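Local coordinates for protein of unknown function with cystatin-like fold (Xanthomonas campestris pv. campestris, PDB 3G8Z) that is of unknown function but has the cystatin-like fold of the SnoaL-like polyketide cyclase family, at residues N21-D24 with I25-Y29; H38-L41 with G42-S46; A67-G70 with P71-G74. All coordinates share one frame; numbering follows the deposited sequence. Where two conformers were deposited one is given.

Contact 1: N21-D24 with I25-Y29; sequences NTID and IAKSY
K27 lays its extended side chain obliquely across I23, one helical turn back, so that K27 CE lies 3.8 Å from I23 CG2. I23 CG2 is the branch anti to the backbone N, with CG1 beside that N (chi1 -70°), and it is this methyl that K27 CE and CD overlie. The amine continues outward to a water 3.3 Å from K27 NZ, and that water donates to D24 OD1 at 2.8 Å. Lysine suits the place because its aliphatic part covers a hydrophobic neighbour while its charged end reaches solvent.

D24 and N21 form a capping box at the start of helix 22-35. N21 OD1 accepts from D24 N at 2.8 Å, nearly in line with the amide C=O, and N21 N returns a bond to D24 OD2 at 3.1 Å, reaching it 25° out of the carboxylate plane. Each residue thus satisfies the other's backbone N-H. The regular turns then begin with I25 N on N21 O. Facing inward, T22, I25 and A26 meet strands of the sheet, with I124 touching both T22 and I25. The carboxylate of D24, near the positive end of the helix dipole and with K27 bridged to it by water, is probably stabilised in its charged form.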
loop_
_atom_site.group_PDB
_atom_site.type_symbol
_atom_site.label_atom_id
_atom_site.label_comp_id
_atom_site.label_asym_id
_atom_site.label_seq_id
_atom_site.Cartn_x
_atom_site.Cartn_y
_atom_site.Cartn_z
ATOM N N ASN A 21 6.613 -4.658 -17.461
ATOM C CA ASN A 21 6.847 -3.814 -16.311
ATOM C C ASN A 21 6.286 -4.423 -15.016
ATOM O O ASN A 21 5.674 -5.487 -15.020
ATOM C CB ASN A 21 6.262 -2.429 -16.579
ATOM C CG ASN A 21 4.753 -2.432 -16.648
ATOM O OD1 ASN A 21 4.079 -3.247 -16.013
ATOM N ND2 ASN A 21 4.204 -1.497 -17.422
ATOM N N THR A 22 6.500 -3.741 -13.902
ATOM C CA THR A 22 6.133 -4.309 -12.615
ATOM C C THR A 22 4.629 -4.519 -12.480
ATOM O O THR A 22 4.190 -5.461 -11.827
ATOM C CB THR A 22 6.675 -3.451 -11.453
ATOM O OG1 THR A 22 6.217 -2.102 -11.603
ATOM C CG2 THR A 22 8.211 -3.495 -11.444
ATOM N N ILE A 23 3.835 -3.656 -13.095
ATOM C CA ILE A 23 2.385 -3.815 -13.021
ATOM C C ILE A 23 1.942 -5.064 -13.796
ATOM O O ILE A 23 1.058 -5.779 -13.337
ATOM C CB ILE A 23 1.625 -2.572 -13.493
ATOM C CG1 ILE A 23 1.809 -1.439 -12.453
ATOM C CG2 ILE A 23 0.148 -2.914 -13.660
ATOM C CD1 ILE A 23 0.851 -0.264 -12.616
ATOM N N ASP A 24 2.586 -5.340 -14.925
ATOM C CA ASP A 24 2.335 -6.567 -15.665
ATOM C C ASP A 24 2.599 -7.784 -14.775
ATOM O O ASP A 24 1.795 -8.715 -14.722
ATOM C CB ASP A 24 3.231 -6.651 -16.902
ATOM C CG ASP A 24 2.851 -5.645 -17.962
ATOM O OD1 ASP A 24 1.643 -5.394 -18.113
ATOM O OD2 ASP A 24 3.767 -5.108 -18.631
ATOM N N ILE A 25 3.720 -7.765 -14.064
ATOM C CA ILE A 25 4.048 -8.864 -13.160
ATOM C C ILE A 25 3.021 -8.987 -12.035
ATOM O O ILE A 25 2.600 -10.093 -11.692
ATOM C CB ILE A 25 5.487 -8.737 -12.610
ATOM C CG1 ILE A 25 6.479 -8.912 -13.767
ATOM C CG2 ILE A 25 5.742 -9.792 -11.530
ATOM C CD1 ILE A 25 7.748 -8.090 -13.610
ATOM N N ALA A 26 2.594 -7.848 -11.475
ATOM C CA ALA A 26 1.603 -7.846 -10.405
ATOM C C ALA A 26 0.273 -8.404 -10.898
ATOM O O ALA A 26 -0.415 -9.143 -10.170
ATOM C CB ALA A 26 1.425 -6.438 -9.845
ATOM N N LYS A 27 -0.100 -8.054 -12.129
ATOM C CA LYS A 27 -1.355 -8.541 -12.703
ATOM C C LYS A 27 -1.286 -10.038 -12.921
ATOM O O LYS A 27 -2.274 -10.738 -12.733
ATOM C CB LYS A 27 -1.667 -7.823 -14.021
ATOM C CG LYS A 27 -2.141 -6.393 -13.784
ATOM C CD LYS A 27 -2.467 -5.663 -15.079
ATOM C CE LYS A 27 -3.146 -4.339 -14.802
ATOM N NZ LYS A 27 -3.191 -3.531 -16.068
ATOM N N SER A 28 -0.118 -10.529 -13.320
ATOM C CA SER A 28 0.056 -11.967 -13.544
ATOM C C SER A 28 -0.089 -12.720 -12.231
ATOM O O SER A 28 -0.699 -13.796 -12.166
ATOM C CB SER A 28 1.430 -12.233 -14.186
ATOM O OG SER A 28 1.706 -13.615 -14.221
ATOM N N TYR A 29 0.488 -12.136 -11.184
ATOM C CA TYR A 29 0.419 -12.671 -9.834
ATOM C C TYR A 29 -1.028 -12.776 -9.334
ATOM O O TYR A 29 -1.444 -13.834 -8.834
ATOM C CB TYR A 29 1.267 -11.788 -8.896
ATOM C CG TYR A 29 1.097 -12.105 -7.422
ATOM C CD1 TYR A 29 1.790 -13.158 -6.842
ATOM C CD2 TYR A 29 0.242 -11.357 -6.625
ATOM C CE1 TYR A 29 1.641 -13.456 -5.505
ATOM C CE2 TYR A 29 0.080 -11.649 -5.286
ATOM C CZ TYR A 29 0.794 -12.702 -4.741
ATOM O OH TYR A 29 0.638 -13.021 -3.416
HETATM O O HOH W 1 -0.179 -3.356 -17.383
#

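Contact 2: H38-L41 with G42-S46; sequences HATL and GSIIS
T40 O is gripped by two backbone amides: I44 N comes almost straight onto the oxygen at 2.8 Å, while S43 N, 2.9 Å away, stands well above the carbonyl plane. An i+3 bond beside the i+4 bond is consistent with the last turn tightening. Alongside, S43 OG donates to A39 O, though the very short distance as modelled is doubtful. A serine hydroxyl can turn back in this way to a carbonyl one turn earlier.

Apolar contacts run along the inner side. The T40 and I44 side chains cross at a slant, T40 CG2 lying 3.8 Å from I44 CD1, while the hydroxyl of T40 is held by D37, just before the helix. In the conformer given, I44 carries its CG1-CD1 branch between the backbone N and the carbonyl carbon (chi1 66°), which folds it back over the preceding turn and brings CG1 within 3.3 Å of T40 O.

In this cystatin-like fold helix 38-44 follows helix 22-35 and runs directly into strand 45-46. I45 is the first residue to leave helical backbone angles, yet its N still makes a longer bond of 3.3 Å to L41 O. At the helix end and just past it, I44 and S46 make backbone hydrogen bonds to I129 of strand 128-136. Branched apolar chains suit L41 and I44 because they pack into the seam against Y29 of helix 22-35; separately, I45 CD1 lies 4.2 Å from L41 CD2.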
loop_
_atom_site.group_PDB
_atom_site.type_symbol
_atom_site.label_atom_id
_atom_site.label_comp_id
_atom_site.label_asym_id
_atom_site.label_seq_id
_atom_site.Cartn_x
_atom_site.Cartn_y
_atom_site.Cartn_z
ATOM N N HIS A 38 -0.927 -22.523 -9.776
ATOM C CA HIS A 38 0.247 -22.693 -8.927
ATOM C C HIS A 38 1.538 -22.662 -9.708
ATOM O O HIS A 38 2.562 -22.248 -9.173
ATOM C CB HIS A 38 0.141 -23.967 -8.086
ATOM C CG HIS A 38 -1.030 -23.960 -7.159
ATOM N ND1 HIS A 38 -1.489 -25.096 -6.522
ATOM C CD2 HIS A 38 -1.866 -22.961 -6.792
ATOM C CE1 HIS A 38 -2.548 -24.793 -5.794
ATOM N NE2 HIS A 38 -2.799 -23.505 -5.943
ATOM N N ALA A 39 1.497 -23.085 -10.968
ATOM C CA ALA A 39 2.674 -23.052 -11.833
ATOM C C ALA A 39 3.193 -21.635 -11.989
ATOM O O ALA A 39 4.387 -21.397 -11.940
ATOM C CB ALA A 39 2.352 -23.630 -13.192
ATOM N N THR A 40 2.303 -20.688 -12.225
ATOM C CA THR A 40 2.749 -19.308 -12.379
ATOM C C THR A 40 3.303 -18.839 -11.033
ATOM O O THR A 40 4.391 -18.308 -10.949
ATOM C CB THR A 40 1.601 -18.379 -12.800
ATOM O OG1 THR A 40 1.267 -18.614 -14.175
ATOM C CG2 THR A 40 1.991 -16.894 -12.598
ATOM N N LEU A 41 2.552 -19.073 -9.970
ATOM C CA LEU A 41 2.917 -18.546 -8.649
ATOM C C LEU A 41 4.280 -19.076 -8.221
ATOM O O LEU A 41 5.099 -18.340 -7.681
ATOM C CB LEU A 41 1.873 -18.929 -7.595
ATOM C CG LEU A 41 0.602 -18.118 -7.521
ATOM C CD1 LEU A 41 -0.265 -18.575 -6.314
ATOM C CD2 LEU A 41 0.906 -16.646 -7.430
ATOM N N GLY A 42 4.527 -20.344 -8.502
ATOM C CA GLY A 42 5.787 -20.989 -8.132
ATOM C C GLY A 42 6.965 -20.478 -8.919
ATOM O O GLY A 42 8.115 -20.689 -8.537
ATOM N N SER A 43 6.674 -19.816 -10.032
ATOM C CA SER A 43 7.689 -19.353 -10.954
ATOM C C SER A 43 7.951 -17.868 -10.840
ATOM O O SER A 43 9.084 -17.438 -10.971
ATOM C CB SER A 43 7.258 -19.624 -12.393
ATOM O OG SER A 43 6.732 -20.933 -12.538
ATOM N N ILE A 44 6.904 -17.071 -10.644
ATOM C CA ILE A 44 7.082 -15.623 -10.630
ATOM C C ILE A 44 7.359 -15.071 -9.231
ATOM O O ILE A 44 7.726 -13.911 -9.106
ATOM C CB ILE A 44 5.890 -14.853 -11.242
ATOM C CG1 ILE A 44 4.644 -15.021 -10.393
ATOM C CG2 ILE A 44 5.636 -15.277 -12.691
ATOM C CD1 ILE A 44 3.576 -14.019 -10.754
ATOM N N ILE A 45 7.182 -15.885 -8.192
ATOM C CA ILE A 45 7.573 -15.475 -6.847
ATOM C C ILE A 45 9.023 -15.918 -6.620
ATOM O O ILE A 45 9.362 -17.081 -6.859
ATOM C CB ILE A 45 6.713 -16.096 -5.751
ATOM C CG1 ILE A 45 5.244 -15.683 -5.881
ATOM C CG2 ILE A 45 7.274 -15.688 -4.360
ATOM C CD1 ILE A 45 4.302 -16.469 -4.957
ATOM N N SER A 46 9.867 -15.006 -6.149
ATOM C CA SER A 46 11.264 -15.331 -5.885
ATOM C C SER A 46 11.366 -16.511 -4.940
ATOM O O SER A 46 10.612 -16.582 -3.964
ATOM C CB SER A 46 11.988 -14.131 -5.268
ATOM O OG SER A 46 13.285 -14.490 -4.828
#

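Contact 3: A67-G70 with P71-G74; sequences AVVG and PMLG
The V69 and L73 side chains run alongside each other in the same direction, with V69 CG1 3.9 Å from L73 CD1. They sit one turn apart on helix 66-79, which packs beside strands 49-53 and 61-64 in this cystatin-like fold. The selenomethionine M72 joins the same apolar patch: its chain runs out from a CG anti to the backbone N (chi1 -175°) and then bends at its end (chi3 72°), and in the conformer given CE comes to 4.3 Å from V69 CG1. A flexible apolar chain suits this position because it can fit itself against W51 and H63.

Outside this first shell, W51 touches V69, M72 and L73, while H63 touches V68, V69 and M72. V69 and M72 thus meet both strands, and L73 meets the strand of W51.

The backbone sets their spacing. L73 N bonds to V69 O at 2.9 Å, with M72 N on V68 O before it and G74 N on G70 O after it. The bond that would come just before these, from residue 71 to A67 O, is missing because the proline nitrogen carries no hydrogen, and the helix kinks there. On the outer side, proline is tolerated at the cost of that one bond. Its ring rests against the preceding turn, A67 to G70, and P71 CG reaches 3.1 Å from A67 O.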
loop_
_atom_site.group_PDB
_atom_site.type_symbol
_atom_site.label_atom_id
_atom_site.label_comp_id
_atom_site.label_asym_id
_atom_site.label_seq_id
_atom_site.Cartn_x
_atom_site.Cartn_y
_atom_site.Cartn_z
ATOM N N ALA A 67 10.370 -22.233 0.175
ATOM C CA ALA A 67 10.361 -23.499 0.914
ATOM C C ALA A 67 9.372 -23.426 2.055
ATOM O O ALA A 67 8.772 -24.432 2.425
ATOM C CB ALA A 67 11.763 -23.863 1.433
ATOM N N VAL A 68 9.189 -22.220 2.589
ATOM C CA VAL A 68 8.267 -21.960 3.694
ATOM C C VAL A 68 6.942 -21.406 3.188
ATOM O O VAL A 68 5.856 -21.859 3.594
ATOM C CB VAL A 68 8.883 -20.933 4.689
ATOM C CG1 VAL A 68 7.817 -20.351 5.609
ATOM C CG2 VAL A 68 10.046 -21.591 5.480
ATOM N N VAL A 69 7.028 -20.421 2.306
ATOM C CA VAL A 69 5.830 -19.772 1.798
ATOM C C VAL A 69 4.935 -20.706 0.985
ATOM O O VAL A 69 3.724 -20.633 1.114
ATOM C CB VAL A 69 6.152 -18.520 0.953
ATOM C CG1 VAL A 69 4.889 -18.010 0.228
ATOM C CG2 VAL A 69 6.731 -17.428 1.827
ATOM N N GLY A 70 5.502 -21.557 0.138
ATOM C CA GLY A 70 4.671 -22.458 -0.662
ATOM C C GLY A 70 3.787 -23.340 0.216
ATOM O O GLY A 70 2.565 -23.342 0.096
ATOM N N PRO A 71 4.393 -24.084 1.124
ATOM C CA PRO A 71 3.611 -24.895 2.048
ATOM C C PRO A 71 2.617 -24.100 2.893
ATOM O O PRO A 71 1.531 -24.600 3.186
ATOM C CB PRO A 71 4.695 -25.558 2.917
ATOM C CG PRO A 71 5.881 -25.558 2.067
ATOM C CD PRO A 71 5.838 -24.291 1.319
HETATM N N MSE A 72 2.967 -22.879 3.261
HETATM C CA MSE A 72 2.061 -22.053 4.029
HETATM C C MSE A 72 0.821 -21.663 3.224
HETATM O O MSE A 72 -0.279 -21.610 3.778
HETATM C CB MSE A 72 2.781 -20.796 4.491
HETATM C CG MSE A 72 1.960 -19.932 5.399
HETATM SE SE MSE A 72 2.901 -18.286 5.607
HETATM C CE MSE A 72 2.632 -17.439 3.795
ATOM N N LEU A 73 1.011 -21.351 1.941
ATOM C CA LEU A 73 -0.093 -21.062 1.041
ATOM C C LEU A 73 -0.984 -22.286 0.894
ATOM O O LEU A 73 -2.204 -22.180 0.869
ATOM C CB LEU A 73 0.429 -20.602 -0.314
ATOM C CG LEU A 73 1.079 -19.220 -0.344
ATOM C CD1 LEU A 73 1.658 -18.930 -1.723
ATOM C CD2 LEU A 73 0.072 -18.134 0.056
ATOM N N GLY A 74 -0.374 -23.459 0.850
ATOM C CA GLY A 74 -1.126 -24.706 0.806
ATOM C C GLY A 74 -1.950 -24.934 2.057
ATOM O O GLY A 74 -3.103 -25.375 1.985
#

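In the fold
Contacts 1 and 2 lie on consecutive helices that pack together, their centres 12 Å apart. Y29 and S28 both join them: Y29 CD1 meets L41 CD2 at 3.6 Å, and Y29 CA meets I44 CD1, in one of the two conformers of I44, at the same distance. S28 adds to the seam, its OG 3.7 Å from T40 CG2. Contact 3 touches neither. Its centre is also 12 Å from that of contact 2, with nearest atoms about 5 Å apart, but 21 Å from that of contact 1. Glycerol, probably from the crystallisation liquor, hydrogen-bonds to Y29 OH, and a bound glycerol lies about 4 Å from the L73 side chain. Such sites may mark a pocket, but do not identify a natural ligand.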